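PDB 6SQX: peptide-binding protein from Photobacterium damsela subsp. piscicida, which cleaves bacterial peptidoglycan as a secreted endopeptidase of the NlpC/P60 family, probably by a cysteine-peptidase mechanism. Local coordinates for residues A[411-416]-A[440-445]. Sequence-based numbering, arbitrary orientation.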
ATOM      1  N   ALA A 411     -21.572  -8.616  -7.756  1.00 22.41           N
ATOM      2  CA  ALA A 411     -20.715  -8.239  -6.639  1.00 22.99           C
ATOM      3  C   ALA A 411     -19.668  -7.210  -7.089  1.00 23.53           C
ATOM      4  O   ALA A 411     -19.180  -7.255  -8.223  1.00 23.83           O
ATOM      5  CB  ALA A 411     -20.036  -9.484  -6.080  1.00 24.16           C
ATOM      6  N   ILE A 412     -19.296  -6.291  -6.177  1.00 22.08           N
ATOM      7  CA  ILE A 412     -18.409  -5.170  -6.504  1.00 21.32           C
ATOM      8  C   ILE A 412     -17.299  -5.013  -5.467  1.00 20.69           C
ATOM      9  O   ILE A 412     -17.392  -5.503  -4.333  1.00 21.24           O
ATOM     10  CB  ILE A 412     -19.174  -3.831  -6.655  1.00 22.72           C
ATOM     11  CG1 ILE A 412     -19.912  -3.530  -5.338  1.00 24.38           C
ATOM     12  CG2 ILE A 412     -20.198  -3.902  -7.807  1.00 22.38           C
ATOM     13  CD1 ILE A 412     -20.285  -2.093  -5.156  1.00 27.30           C
ATOM     14  N   MET A 413     -16.233  -4.317  -5.873  1.00 19.54           N
ATOM     15  CA  MET A 413     -15.125  -4.068  -4.960  1.00 18.30           C
ATOM     16  C   MET A 413     -14.459  -2.730  -5.274  1.00 18.14           C
ATOM     17  O   MET A 413     -14.443  -2.261  -6.419  1.00 18.50           O
ATOM     18  CB  MET A 413     -14.085  -5.218  -5.024  1.00 18.70           C
ATOM     19  CG  MET A 413     -13.591  -5.457  -6.491  1.00 19.67           C
ATOM     20  SD  MET A 413     -12.200  -6.620  -6.451  1.00 20.54           S
ATOM     21  CE  MET A 413     -11.906  -6.863  -8.189  1.00 20.31           C
ATOM     22  N   PHE A 414     -13.867  -2.143  -4.241  1.00 17.91           N
ATOM     23  CA  PHE A 414     -13.013  -0.966  -4.376  1.00 17.68           C
ATOM     24  C   PHE A 414     -11.593  -1.483  -4.559  1.00 16.75           C
ATOM     25  O   PHE A 414     -11.129  -2.308  -3.741  1.00 17.24           O
ATOM     26  CB  PHE A 414     -13.112  -0.146  -3.092  1.00 18.48           C
ATOM     27  CG  PHE A 414     -12.143   0.994  -3.008  1.00 18.03           C
ATOM     28  CD1 PHE A 414     -12.213   2.064  -3.897  1.00 18.55           C
ATOM     29  CD2 PHE A 414     -11.225   1.063  -1.962  1.00 19.39           C
ATOM     30  CE1 PHE A 414     -11.337   3.159  -3.772  1.00 18.54           C
ATOM     31  CE2 PHE A 414     -10.367   2.147  -1.834  1.00 19.99           C
ATOM     32  CZ  PHE A 414     -10.429   3.209  -2.732  1.00 18.88           C
ATOM     33  N   ASN A 415     -10.901  -1.086  -5.628  1.00 16.59           N
ATOM     34  CA  ASN A 415      -9.598  -1.695  -5.876  1.00 16.70           C
ATOM     35  C   ASN A 415      -8.772  -0.853  -6.839  1.00 16.33           C
ATOM     36  O   ASN A 415      -9.298   0.051  -7.503  1.00 17.10           O
ATOM     37  CB  ASN A 415      -9.759  -3.171  -6.329  1.00 17.82           C
ATOM     38  CG  ASN A 415     -10.346  -3.351  -7.754  1.00 16.89           C
ATOM     39  OD1 ASN A 415      -9.784  -4.061  -8.589  1.00 18.02           O
ATOM     40  ND2 ASN A 415     -11.496  -2.745  -8.015  1.00 18.90           N
ATOM     41  N   ALA A 416      -7.471  -1.148  -6.908  1.00 17.05           N
ATOM     42  CA  ALA A 416      -6.541  -0.533  -7.844  1.00 16.10           C
ATOM     43  C   ALA A 416      -5.997  -1.657  -8.713  1.00 15.73           C
ATOM     44  O   ALA A 416      -5.053  -2.349  -8.317  1.00 17.74           O
ATOM     45  CB  ALA A 416      -5.389   0.187  -7.124  1.00 16.55           C
ATOM     46  N   THR A 440     -15.321  -1.427  -9.030  1.00 17.82           N
ATOM     47  CA  THR A 440     -15.557  -2.272 -10.190  1.00 18.27           C
ATOM     48  C   THR A 440     -16.381  -3.493  -9.801  1.00 18.46           C
ATOM     49  O   THR A 440     -16.407  -3.889  -8.630  1.00 20.08           O
ATOM     50  CB  THR A 440     -14.240  -2.776 -10.806  1.00 17.78           C
ATOM     51  OG1 THR A 440     -13.633  -3.708  -9.891  1.00 18.72           O
ATOM     52  CG2 THR A 440     -13.262  -1.689 -11.066  1.00 18.78           C
ATOM     53  N   PRO A 441     -17.021  -4.152 -10.770  1.00 19.00           N
ATOM     54  CA  PRO A 441     -17.469  -5.538 -10.536  1.00 20.43           C
ATOM     55  C   PRO A 441     -16.277  -6.369 -10.084  1.00 20.20           C
ATOM     56  O   PRO A 441     -15.138  -6.089 -10.440  1.00 20.13           O
ATOM     57  CB  PRO A 441     -17.944  -5.997 -11.922  1.00 20.27           C
ATOM     58  CG  PRO A 441     -18.353  -4.672 -12.627  1.00 19.85           C
ATOM     59  CD  PRO A 441     -17.263  -3.715 -12.162  1.00 19.68           C
ATOM     60  N   ILE A 442     -16.559  -7.436  -9.339  1.00 20.04           N
ATOM     61  CA  ILE A 442     -15.509  -8.413  -9.048  1.00 19.89           C
ATOM     62  C   ILE A 442     -14.903  -8.924 -10.351  1.00 20.32           C
ATOM     63  O   ILE A 442     -13.671  -9.024 -10.497  1.00 20.15           O
ATOM     64  CB  ILE A 442     -16.085  -9.582  -8.215  1.00 21.74           C
ATOM     65  CG1 ILE A 442     -16.509  -9.103  -6.820  1.00 22.73           C
ATOM     66  CG2 ILE A 442     -15.109 -10.739  -8.146  1.00 22.81           C
ATOM     67  CD1 ILE A 442     -15.353  -8.786  -5.886  1.00 24.78           C
ATOM     68  N   GLY A 443     -15.776  -9.295 -11.307  1.00 21.10           N
ATOM     69  CA  GLY A 443     -15.353  -9.770 -12.614  1.00 21.29           C
ATOM     70  C   GLY A 443     -15.016  -8.590 -13.516  1.00 19.99           C
ATOM     71  O   GLY A 443     -15.765  -8.286 -14.474  1.00 20.75           O
ATOM     72  N   ILE A 444     -13.905  -7.902 -13.206  1.00 20.15           N
ATOM     73  CA  ILE A 444     -13.536  -6.710 -13.978  1.00 18.94           C
ATOM     74  C   ILE A 444     -13.520  -7.049 -15.458  1.00 18.49           C
ATOM     75  O   ILE A 444     -12.812  -7.960 -15.892  1.00 20.08           O
ATOM     76  CB  ILE A 444     -12.139  -6.190 -13.579  1.00 19.99           C
ATOM     77  CG1 ILE A 444     -12.051  -5.855 -12.099  1.00 21.63           C
ATOM     78  CG2 ILE A 444     -11.795  -4.946 -14.441  1.00 20.45           C
ATOM     79  CD1 ILE A 444     -10.616  -5.554 -11.665  1.00 22.12           C
ATOM     80  N   GLY A 445     -14.237  -6.259 -16.271  1.00 18.96           N
ATOM     81  CA  GLY A 445     -14.211  -6.448 -17.701  1.00 19.86           C
ATOM     82  C   GLY A 445     -15.015  -7.613 -18.248  1.00 20.57           C
ATOM     83  O   GLY A 445     -15.056  -7.783 -19.477  1.00 21.35           O
TER
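Met-413 and Thr-440 form a hydrogen-bonded antiparallel pair: Met-413 N gives to Thr-440 O at 2.8 Å, and Thr-440 N returns a bond to Met-413 O at 2.9 Å. Past the non-hydrogen-bonded pair of Ile-412 and Pro-441, Ile-442 N reaches Ala-411 O at 2.9 Å, coming from above the carbonyl plane. Beside this backbone seam, Asn-415 ND2 donates to Thr-440 OG1 (3.0 Å), bent at 143° and tilted from the amide plane. That hydroxyl sits between the backbone N and carbonyl carbon of its own residue (chi1 69°), from where it gives its proton to Pro-441 O. The extended Met-413 side chain crosses Ile-442 at about a right angle, CG lying 3.8 Å from Ile-442 CD1, and its CE ends 3.9 Å from Ile-444 CD1. Ala-411 CB packs on Ile-442 CG1, and Leu-368 of helix 361-370 touches both residues. Further out, His-395 NE2 hydrogen-bonds Asn-415 OD1, fixing the turn of the amide. Strand 438-441 is an outermost strand of the antiparallel sheet of the NlpC/P60 domain, next to strand 408-415. With its amide shared between His-395 and the Thr-440 hydroxyl, Asn-415 connects strand 395-405 to this edge strand through buried polar groups, while Met-413, Ile-442 and Ile-444 pack alongside them.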